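Local coordinates for protein XRE family transcriptional regulator (Enterobacter cloacae subsp. cloacae, PDB 6B8W) that probably regulates transcription as a DNA-binding XRE family factor, this chain being its C-terminal cupin domain, which carries a manganese-binding site, at residues A2-L8 and H19-A25; E41-S47 and V85-I91; E49-I54 and H75-S81. All coordinates share one frame; numbering follows the deposited sequence.

How the contacts relate
Contacts 1 and 2 lie in one antiparallel sheet, where strands 17-24 and 85-92 are neighbours, and their centres are 9 Å apart; Ser21 OG and His86 NE2 join them by a probable hydrogen bond of 2.7 Å. Contact 3 belongs to the facing four-stranded sheet, with its centre 11 Å from that of contact 2 and 14 Å from that of contact 1. The manganese site, with no metal bound to this chain in the model, spans the two sheets: contact 2 supplies Glu41, contact 3 supplies His75 and Tyr77, and Glu41 OE2 lies 2.6 Å from Tyr77 OH. Between contacts 1 and 3, Asn79 ND2 meets Leu24 O at 2.8 Å. Contacts 1 and 2 also touch the second subunit.

Contact 1 of 3, residues A2-L8 and H19-A25; sequences AMVVKPL and HFSIILA
Leu8 crosses the His19 imidazole at an angle: its CB lies over one ring face, 4.1 Å above the plane and offset toward the rim, its CD1 is 3.3 Å from His19 NE2, and its CG packs on Ser21 CB. Toward the other end of the pairing, Met3 is extended from CG onward, with CG anti to the backbone N (chi1 -163°), which carries CE over to Ile22. Farther back, Met3 CG rests 3.8 Å from Leu24 CD1. Val5 and Ile22 run side by side and point the same way, CG1 to CG1 at 4.0 Å; Val5 CG1 also meets Phe20 CD1. These side chains of Met3, Val5, Phe20, Ile22 and Leu24 share one sheet face with Pro7, while Val4, Lys6, Ser21 and Ile23 take the other.

Six backbone hydrogen bonds tie the antiparallel strands of this hairpin; Ala25 N to Ala2 O, 2.8 Å, is almost straight (178° at the hydrogen). One water donates to both Val4 O and Ser21 O. Ser21 OG bonds to His86 on strand 85-92, the next neighbour of 17-24 in the sheet. Apolar contacts on the Met3 face and backbone bonds in the sheet plane therefore hold strand 3-7, outermost within the chain, without any direct polar bond between side chains of the two segments.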
loop_
_atom_site.group_PDB
_atom_site.type_symbol
_atom_site.label_atom_id
_atom_site.label_comp_id
_atom_site.label_asym_id
_atom_site.label_seq_id
_atom_site.Cartn_x
_atom_site.Cartn_y
_atom_site.Cartn_z
ATOM N N ALA A 2 10.829 13.496 13.894
ATOM C CA ALA A 2 11.547 13.058 12.692
ATOM C C ALA A 2 10.841 11.957 11.881
ATOM O O ALA A 2 10.766 12.039 10.653
ATOM C CB ALA A 2 12.960 12.620 13.063
ATOM N N MET A 3 10.331 10.942 12.572
ATOM C CA MET A 3 9.667 9.819 11.918
ATOM C C MET A 3 8.441 9.395 12.734
ATOM O O MET A 3 8.557 9.126 13.938
ATOM C CB MET A 3 10.640 8.645 11.788
ATOM C CG MET A 3 10.205 7.588 10.783
ATOM S SD MET A 3 11.342 6.186 10.763
ATOM C CE MET A 3 11.054 5.396 9.184
ATOM N N VAL A 4 7.277 9.360 12.086
ATOM C CA VAL A 4 6.029 8.929 12.730
ATOM C C VAL A 4 5.541 7.698 11.987
ATOM O O VAL A 4 5.281 7.754 10.779
ATOM C CB VAL A 4 4.945 10.021 12.701
ATOM C CG1 VAL A 4 3.616 9.485 13.241
ATOM C CG2 VAL A 4 5.393 11.231 13.505
ATOM N N VAL A 5 5.416 6.595 12.722
ATOM C CA VAL A 5 4.997 5.317 12.165
ATOM C C VAL A 5 3.620 4.953 12.707
ATOM O O VAL A 5 3.360 5.058 13.905
ATOM C CB VAL A 5 5.988 4.200 12.535
ATOM C CG1 VAL A 5 5.660 2.916 11.783
ATOM C CG2 VAL A 5 7.409 4.654 12.237
ATOM N N LYS A 6 2.771 4.487 11.807
ATOM C CA LYS A 6 1.400 4.097 12.093
ATOM C C LYS A 6 1.061 2.794 11.335
ATOM O O LYS A 6 1.223 2.731 10.118
ATOM C CB LYS A 6 0.489 5.249 11.634
ATOM C CG LYS A 6 -0.913 4.866 11.217
ATOM C CD LYS A 6 -1.662 6.051 10.613
ATOM C CE LYS A 6 -2.896 5.583 9.843
ATOM N NZ LYS A 6 -3.728 4.622 10.623
ATOM N N PRO A 7 0.598 1.748 12.047
ATOM C CA PRO A 7 0.200 0.554 11.299
ATOM C C PRO A 7 -1.116 0.823 10.544
ATOM O O PRO A 7 -2.036 1.401 11.128
ATOM C CB PRO A 7 -0.027 -0.478 12.400
ATOM C CG PRO A 7 -0.454 0.331 13.579
ATOM C CD PRO A 7 0.323 1.615 13.493
ATOM N N LEU A 8 -1.196 0.458 9.265
ATOM C CA LEU A 8 -2.445 0.677 8.512
ATOM C C LEU A 8 -3.482 -0.376 8.866
ATOM O O LEU A 8 -4.674 -0.146 8.797
ATOM C CB LEU A 8 -2.191 0.701 7.002
ATOM C CG LEU A 8 -1.660 2.024 6.464
ATOM C CD1 LEU A 8 -1.018 1.856 5.096
ATOM C CD2 LEU A 8 -2.769 3.065 6.408
ATOM N N HIS A 19 1.833 -3.793 7.534
ATOM C CA HIS A 19 1.648 -2.722 6.566
ATOM C C HIS A 19 1.696 -1.427 7.395
ATOM O O HIS A 19 0.784 -1.143 8.181
ATOM C CB HIS A 19 0.282 -2.899 5.924
ATOM C CG HIS A 19 0.049 -2.044 4.729
ATOM N ND1 HIS A 19 -0.859 -2.379 3.752
ATOM C CD2 HIS A 19 0.648 -0.907 4.310
ATOM C CE1 HIS A 19 -0.836 -1.459 2.800
ATOM N NE2 HIS A 19 0.060 -0.549 3.121
ATOM N N PHE A 20 2.771 -0.672 7.229
ATOM C CA PHE A 20 2.987 0.531 7.976
ATOM C C PHE A 20 2.896 1.750 7.098
ATOM O O PHE A 20 3.279 1.719 5.935
ATOM C CB PHE A 20 4.401 0.506 8.587
ATOM C CG PHE A 20 4.637 -0.644 9.506
ATOM C CD1 PHE A 20 4.060 -0.656 10.776
ATOM C CD2 PHE A 20 5.443 -1.707 9.124
ATOM C CE1 PHE A 20 4.272 -1.723 11.640
ATOM C CE2 PHE A 20 5.665 -2.772 9.982
ATOM C CZ PHE A 20 5.077 -2.780 11.245
ATOM N N SER A 21 2.418 2.832 7.690
ATOM C CA SER A 21 2.355 4.125 7.053
ATOM C C SER A 21 3.356 4.991 7.823
ATOM O O SER A 21 3.212 5.178 9.046
ATOM C CB SER A 21 0.950 4.697 7.156
ATOM O OG SER A 21 0.944 6.009 6.650
ATOM N N ILE A 22 4.318 5.555 7.100
ATOM C CA ILE A 22 5.416 6.300 7.711
ATOM C C ILE A 22 5.553 7.694 7.125
ATOM O O ILE A 22 5.508 7.864 5.914
ATOM C CB ILE A 22 6.731 5.532 7.483
ATOM C CG1 ILE A 22 6.613 4.109 8.067
ATOM C CG2 ILE A 22 7.930 6.291 8.061
ATOM C CD1 ILE A 22 7.810 3.221 7.805
ATOM N N ILE A 23 5.720 8.684 7.995
ATOM C CA ILE A 23 5.941 10.063 7.568
ATOM C C ILE A 23 7.343 10.444 8.092
ATOM O O ILE A 23 7.601 10.377 9.294
ATOM C CB ILE A 23 4.884 11.020 8.068
ATOM C CG1 ILE A 23 3.509 10.598 7.500
ATOM C CG2 ILE A 23 5.229 12.440 7.626
ATOM C CD1 ILE A 23 2.327 11.395 8.016
ATOM N N LEU A 24 8.211 10.846 7.170
ATOM C CA LEU A 24 9.601 11.202 7.465
ATOM C C LEU A 24 9.784 12.695 7.195
ATOM O O LEU A 24 9.530 13.187 6.081
ATOM C CB LEU A 24 10.514 10.320 6.587
ATOM C CG LEU A 24 11.990 10.106 6.864
ATOM C CD1 LEU A 24 12.237 9.539 8.267
ATOM C CD2 LEU A 24 12.576 9.169 5.797
ATOM N N ALA A 25 10.190 13.425 8.236
ATOM C CA ALA A 25 10.356 14.870 8.169
ATOM C C ALA A 25 11.550 15.267 7.312
ATOM O O ALA A 25 12.462 14.470 7.131
ATOM C CB ALA A 25 10.518 15.446 9.574
HETATM O O HOH W 1 2.530 7.834 10.009
#

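Contact 2 of 3, residues E41-S47 and V85-I91; sequences EHVVVIS and VHFHSLI
This buried antiparallel strand pairing, 41-47 against 85-91, lies inside the five-stranded sheet, with strand 17-24 beyond 85-92 and strand 66-70 beyond 40-47. Glu41, Val43, Val45, Phe87, Ser89 and Ile91 share one face; its polar link is Ser89 OG donating to Glu41 OE2 at 2.7 Å. The hydroxyl arrives from above the carboxylate, 60° out of its plane. An extended Glu41, with CG anti to the backbone N (chi1 177°), carries the carboxylate out to that hydroxyl and lays its CG 3.6 Å from Ile91 CD1. Glu41 OE2 also bonds to Tyr77 OH of the facing sheet. Val43 CG1 meets the Phe87 ring at CD2, 3.9 Å away.

Glu41 is one of the manganese ligands seen for this protein, and the two facing antiparallel sheets form the cupin beta-barrel, with the site between them. Near the other end of the pairing, Ile46 and Ser47 both face His86 in a classic beta bulge: His86 O accepts from Ile46 N at 2.8 Å and from Ser47 N at 3.1 Å. At the bulge the Ile46 side chain points toward strand 85-92, where it forms two CH-pi contacts. Its CD1 stands over the centre of the His88 ring, 3.7 Å from the centroid and 6° off the normal, whereas its CB lies over a His86 face, offset toward the rim. Water links Ser47 OG to His86 ND1, the other ring nitrogen being taken by Ser21. Ile46 also packs on Ile46 of the second subunit.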
loop_
_atom_site.group_PDB
_atom_site.type_symbol
_atom_site.label_atom_id
_atom_site.label_comp_id
_atom_site.label_asym_id
_atom_site.label_seq_id
_atom_site.Cartn_x
_atom_site.Cartn_y
_atom_site.Cartn_z
ATOM N N GLU A 41 10.541 -6.786 2.117
ATOM C CA GLU A 41 9.977 -5.478 2.331
ATOM C C GLU A 41 9.650 -4.786 0.988
ATOM O O GLU A 41 10.386 -4.928 -0.004
ATOM C CB GLU A 41 10.896 -4.595 3.190
ATOM C CG GLU A 41 10.354 -3.177 3.376
ATOM C CD GLU A 41 11.047 -2.319 4.433
ATOM O OE1 GLU A 41 11.969 -2.798 5.141
ATOM O OE2 GLU A 41 10.648 -1.124 4.547
ATOM N N HIS A 42 8.510 -4.093 0.958
ATOM C CA HIS A 42 8.126 -3.260 -0.185
ATOM C C HIS A 42 7.986 -1.845 0.375
ATOM O O HIS A 42 7.400 -1.648 1.429
ATOM C CB HIS A 42 6.756 -3.626 -0.793
ATOM C CG HIS A 42 6.703 -4.928 -1.527
ATOM N ND1 HIS A 42 6.604 -6.142 -0.884
ATOM C CD2 HIS A 42 6.658 -5.201 -2.856
ATOM C CE1 HIS A 42 6.530 -7.110 -1.782
ATOM N NE2 HIS A 42 6.560 -6.567 -2.988
ATOM N N VAL A 43 8.530 -0.876 -0.330
ATOM C CA VAL A 43 8.341 0.526 -0.002
ATOM C C VAL A 43 7.639 1.129 -1.214
ATOM O O VAL A 43 8.046 0.870 -2.364
ATOM C CB VAL A 43 9.671 1.248 0.238
ATOM C CG1 VAL A 43 9.500 2.763 0.227
ATOM C CG2 VAL A 43 10.265 0.805 1.568
ATOM N N VAL A 44 6.569 1.877 -0.952
ATOM C CA VAL A 44 5.821 2.600 -1.977
ATOM C C VAL A 44 5.653 4.022 -1.470
ATOM O O VAL A 44 5.201 4.232 -0.340
ATOM C CB VAL A 44 4.423 1.998 -2.225
ATOM C CG1 VAL A 44 3.643 2.840 -3.235
ATOM C CG2 VAL A 44 4.536 0.560 -2.702
ATOM N N VAL A 45 6.042 5.001 -2.276
ATOM C CA VAL A 45 5.889 6.409 -1.884
ATOM C C VAL A 45 4.455 6.849 -2.157
ATOM O O VAL A 45 3.911 6.574 -3.215
ATOM C CB VAL A 45 6.897 7.307 -2.627
ATOM C CG1 VAL A 45 6.684 8.785 -2.318
ATOM C CG2 VAL A 45 8.321 6.910 -2.240
ATOM N N ILE A 46 3.859 7.533 -1.188
ATOM C CA ILE A 46 2.488 8.018 -1.297
ATOM C C ILE A 46 2.515 9.484 -1.695
ATOM O O ILE A 46 1.883 9.862 -2.675
ATOM C CB ILE A 46 1.717 7.822 0.026
ATOM C CG1 ILE A 46 1.797 6.356 0.482
ATOM C CG2 ILE A 46 0.283 8.285 -0.115
ATOM C CD1 ILE A 46 1.428 5.325 -0.556
ATOM N N SER A 47 3.247 10.298 -0.932
ATOM C CA SER A 47 3.391 11.734 -1.246
ATOM C C SER A 47 4.803 12.202 -0.877
ATOM O O SER A 47 5.407 11.692 0.049
ATOM C CB SER A 47 2.334 12.567 -0.529
ATOM O OG SER A 47 2.469 12.497 0.869
ATOM N N VAL A 85 7.757 13.378 3.720
ATOM C CA VAL A 85 7.506 12.327 2.726
ATOM C C VAL A 85 6.705 11.244 3.426
ATOM O O VAL A 85 7.049 10.832 4.534
ATOM C CB VAL A 85 8.773 11.748 2.080
ATOM C CG1 VAL A 85 9.732 11.167 3.115
ATOM C CG2 VAL A 85 8.415 10.693 1.036
ATOM N N HIS A 86 5.602 10.840 2.790
ATOM C CA HIS A 86 4.718 9.814 3.299
ATOM C C HIS A 86 4.904 8.567 2.444
ATOM O O HIS A 86 4.772 8.629 1.230
ATOM C CB HIS A 86 3.268 10.309 3.216
ATOM C CG HIS A 86 2.250 9.316 3.691
ATOM N ND1 HIS A 86 0.934 9.363 3.285
ATOM C CD2 HIS A 86 2.359 8.226 4.488
ATOM C CE1 HIS A 86 0.263 8.373 3.849
ATOM N NE2 HIS A 86 1.112 7.652 4.566
ATOM N N PHE A 87 5.251 7.446 3.067
ATOM C CA PHE A 87 5.404 6.213 2.313
ATOM C C PHE A 87 4.832 5.056 3.096
ATOM O O PHE A 87 4.518 5.191 4.270
ATOM C CB PHE A 87 6.859 5.963 1.903
ATOM C CG PHE A 87 7.814 5.778 3.054
ATOM C CD1 PHE A 87 8.381 6.875 3.684
ATOM C CD2 PHE A 87 8.173 4.507 3.474
ATOM C CE1 PHE A 87 9.273 6.707 4.726
ATOM C CE2 PHE A 87 9.069 4.323 4.519
ATOM C CZ PHE A 87 9.632 5.424 5.148
ATOM N N HIS A 88 4.598 3.947 2.408
ATOM C CA HIS A 88 4.171 2.733 3.080
ATOM C C HIS A 88 5.297 1.741 3.037
ATOM O O HIS A 88 6.046 1.672 2.051
ATOM C CB HIS A 88 2.963 2.035 2.447
ATOM C CG HIS A 88 1.692 2.809 2.494
ATOM N ND1 HIS A 88 0.573 2.415 1.787
ATOM C CD2 HIS A 88 1.362 3.964 3.112
ATOM C CE1 HIS A 88 -0.398 3.282 1.994
ATOM N NE2 HIS A 88 0.056 4.240 2.780
ATOM N N SER A 89 5.400 0.963 4.106
ATOM C CA SER A 89 6.374 -0.098 4.215
ATOM C C SER A 89 5.587 -1.367 4.474
ATOM O O SER A 89 4.901 -1.476 5.481
ATOM C CB SER A 89 7.356 0.187 5.349
ATOM O OG SER A 89 8.135 -0.960 5.643
ATOM N N LEU A 90 5.660 -2.306 3.538
ATOM C CA LEU A 90 4.980 -3.581 3.668
ATOM C C LEU A 90 6.017 -4.626 3.996
ATOM O O LEU A 90 7.073 -4.661 3.377
ATOM C CB LEU A 90 4.289 -3.967 2.368
ATOM C CG LEU A 90 3.066 -3.151 1.927
ATOM C CD1 LEU A 90 3.406 -1.716 1.605
ATOM C CD2 LEU A 90 2.509 -3.834 0.693
ATOM N N ILE A 91 5.708 -5.480 4.961
ATOM C CA ILE A 91 6.631 -6.518 5.384
ATOM C C ILE A 91 5.965 -7.880 5.323
ATOM O O ILE A 91 4.935 -8.061 5.928
ATOM C CB ILE A 91 7.100 -6.292 6.836
ATOM C CG1 ILE A 91 7.762 -4.909 7.016
ATOM C CG2 ILE A 91 8.034 -7.415 7.263
ATOM C CD1 ILE A 91 9.112 -4.747 6.339
HETATM O O HOH W 2 6.674 -7.120 1.687
HETATM O O HOH W 3 -0.154 11.395 1.811
#

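Contact 3 of 3, residues E49-I54 and H75-S81; sequences ELEMKI and HAYRNSS
Glu51 sets CG anti to its carbonyl carbon (chi1 -70°) and is extended beyond it, while Arg78, extended through chi2, bends at chi3; together these torsions bring Glu51 OE1 to the guanidinium edge. Arg78 NE donates to Glu51 OE1 at 2.7 Å in a salt bridge, from above the carboxylate, with the two flat groups turned 48° apart. Ser80 OG approaches Glu51 OE1 from the opposite face, on the syn side, but at 2.5 Å the distance is unusually short and its exact value doubtful. Arg78 has a second partner in Trp58, through a cation-pi contact.

On the other face Met52 is bent at chi2 and chi3, which lays its sulfur beside the Tyr77 ring: SD is 4.2 Å from the ring centroid and 53° off its normal, an oblique Met-aromatic contact. The two side chains run alongside each other, and Met52 CE comes 3.6 Å from Tyr77 CE2.

Four backbone hydrogen bonds, exchanged between Glu51 and Arg78 and between Lys53 and Ala76, hold the antiparallel strands. Beyond them Asn79 OD1 accepts from Ser81 N at 3.0 Å, closing an Asx turn, and also from Ser81 OG. His75 NE2 makes a weak bond to Tyr77 OH, the partner of Glu41, while His75 ND1 bonds to Lys73 O. His75, Tyr77 and Glu41 are the manganese ligands seen for this protein, and a metal site lined from the inner faces of two sheets is characteristic of metal-binding cupins.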
loop_
_atom_site.group_PDB
_atom_site.type_symbol
_atom_site.label_atom_id
_atom_site.label_comp_id
_atom_site.label_asym_id
_atom_site.label_seq_id
_atom_site.Cartn_x
_atom_site.Cartn_y
_atom_site.Cartn_z
ATOM N N GLU A 49 8.939 12.894 -1.753
ATOM C CA GLU A 49 10.065 12.238 -2.407
ATOM C C GLU A 49 10.873 11.527 -1.346
ATOM O O GLU A 49 11.213 12.118 -0.338
ATOM C CB GLU A 49 10.993 13.258 -3.043
ATOM C CG GLU A 49 10.335 14.139 -4.059
ATOM C CD GLU A 49 11.303 15.102 -4.695
ATOM O OE1 GLU A 49 12.515 15.070 -4.370
ATOM O OE2 GLU A 49 10.826 15.869 -5.546
ATOM N N LEU A 50 11.160 10.258 -1.575
ATOM C CA LEU A 50 11.921 9.460 -0.638
ATOM C C LEU A 50 13.247 8.982 -1.226
ATOM O O LEU A 50 13.314 8.566 -2.386
ATOM C CB LEU A 50 11.099 8.221 -0.262
ATOM C CG LEU A 50 11.746 7.222 0.707
ATOM C CD1 LEU A 50 11.892 7.856 2.074
ATOM C CD2 LEU A 50 10.909 5.953 0.805
ATOM N N GLU A 51 14.288 8.996 -0.412
ATOM C CA GLU A 51 15.543 8.393 -0.796
ATOM C C GLU A 51 15.658 7.061 -0.033
ATOM O O GLU A 51 15.429 7.020 1.174
ATOM C CB GLU A 51 16.709 9.316 -0.462
ATOM C CG GLU A 51 16.775 10.547 -1.338
ATOM C CD GLU A 51 17.847 11.538 -0.888
ATOM O OE1 GLU A 51 18.077 11.689 0.342
ATOM O OE2 GLU A 51 18.422 12.225 -1.772
ATOM N N MET A 52 15.962 5.982 -0.752
ATOM C CA MET A 52 16.155 4.653 -0.169
ATOM C C MET A 52 17.574 4.191 -0.448
ATOM O O MET A 52 18.036 4.261 -1.594
ATOM C CB MET A 52 15.231 3.597 -0.790
ATOM C CG MET A 52 13.784 3.634 -0.356
ATOM S SD MET A 52 13.521 3.401 1.402
ATOM C CE MET A 52 14.186 1.755 1.644
ATOM N N LYS A 53 18.229 3.683 0.583
ATOM C CA LYS A 53 19.554 3.127 0.454
ATOM C C LYS A 53 19.347 1.615 0.546
ATOM O O LYS A 53 18.939 1.110 1.582
ATOM C CB LYS A 53 20.491 3.601 1.554
ATOM C CG LYS A 53 21.928 3.215 1.293
ATOM C CD LYS A 53 22.855 3.674 2.403
ATOM C CE LYS A 53 24.304 3.417 2.018
ATOM N NZ LYS A 53 25.204 3.920 3.087
ATOM N N ILE A 54 19.638 0.917 -0.541
ATOM C CA ILE A 54 19.440 -0.527 -0.656
ATOM C C ILE A 54 20.686 -1.072 -1.346
ATOM O O ILE A 54 21.156 -0.491 -2.335
ATOM C CB ILE A 54 18.187 -0.813 -1.521
ATOM C CG1 ILE A 54 16.923 -0.350 -0.792
ATOM C CG2 ILE A 54 18.074 -2.291 -1.870
ATOM C CD1 ILE A 54 15.724 -0.185 -1.680
ATOM N N HIS A 75 19.428 -1.263 5.341
ATOM C CA HIS A 75 18.881 -0.291 4.399
ATOM C C HIS A 75 18.514 0.940 5.178
ATOM O O HIS A 75 18.490 0.895 6.412
ATOM C CB HIS A 75 17.695 -0.849 3.599
ATOM C CG HIS A 75 16.563 -1.378 4.420
ATOM N ND1 HIS A 75 16.588 -2.628 5.006
ATOM C CD2 HIS A 75 15.331 -0.870 4.672
ATOM C CE1 HIS A 75 15.432 -2.843 5.618
ATOM N NE2 HIS A 75 14.657 -1.791 5.434
ATOM N N ALA A 76 18.241 2.024 4.459
ATOM C CA ALA A 76 17.975 3.286 5.095
ATOM C C ALA A 76 16.961 4.087 4.325
ATOM O O ALA A 76 16.760 3.880 3.136
ATOM C CB ALA A 76 19.267 4.066 5.249
ATOM N N TYR A 77 16.324 5.006 5.033
ATOM C CA TYR A 77 15.294 5.837 4.480
ATOM C C TYR A 77 15.713 7.265 4.773
ATOM O O TYR A 77 16.051 7.570 5.899
ATOM C CB TYR A 77 13.953 5.557 5.187
ATOM C CG TYR A 77 13.576 4.088 5.347
ATOM C CD1 TYR A 77 14.086 3.335 6.387
ATOM C CD2 TYR A 77 12.650 3.485 4.512
ATOM C CE1 TYR A 77 13.733 2.002 6.563
ATOM C CE2 TYR A 77 12.275 2.150 4.687
ATOM C CZ TYR A 77 12.825 1.415 5.710
ATOM O OH TYR A 77 12.474 0.084 5.917
ATOM N N ARG A 78 15.641 8.137 3.780
ATOM C CA ARG A 78 16.066 9.507 3.977
ATOM C C ARG A 78 15.182 10.475 3.214
ATOM O O ARG A 78 14.748 10.183 2.102
ATOM C CB ARG A 78 17.535 9.653 3.551
ATOM C CG ARG A 78 18.177 10.997 3.874
ATOM C CD ARG A 78 19.674 11.002 3.569
ATOM N NE ARG A 78 19.947 10.832 2.145
ATOM C CZ ARG A 78 21.159 10.711 1.598
ATOM N NH1 ARG A 78 22.263 10.732 2.343
ATOM N NH2 ARG A 78 21.275 10.600 0.277
ATOM N N ASN A 79 14.922 11.627 3.840
ATOM C CA ASN A 79 14.159 12.699 3.217
ATOM C C ASN A 79 15.085 13.875 2.997
ATOM O O ASN A 79 15.472 14.537 3.956
ATOM C CB ASN A 79 13.001 13.134 4.106
ATOM C CG ASN A 79 12.088 14.142 3.421
ATOM O OD1 ASN A 79 12.390 14.610 2.327
ATOM N ND2 ASN A 79 10.970 14.480 4.062
ATOM N N SER A 80 15.471 14.102 1.744
ATOM C CA SER A 80 16.315 15.247 1.370
ATOM C C SER A 80 15.531 16.374 0.695
ATOM O O SER A 80 16.137 17.320 0.189
ATOM C CB SER A 80 17.476 14.812 0.495
ATOM O OG SER A 80 18.376 14.053 1.247
ATOM N N SER A 81 14.194 16.286 0.700
ATOM C CA SER A 81 13.348 17.343 0.156
ATOM C C SER A 81 13.025 18.326 1.293
ATOM O O SER A 81 13.413 18.110 2.448
ATOM C CB SER A 81 12.025 16.766 -0.394
ATOM O OG SER A 81 11.167 16.379 0.677
HETATM O O HOH W 4 13.994 12.840 -0.425
HETATM O O HOH W 5 8.879 15.042 0.405
HETATM O O HOH W 6 20.165 10.335 -2.542
#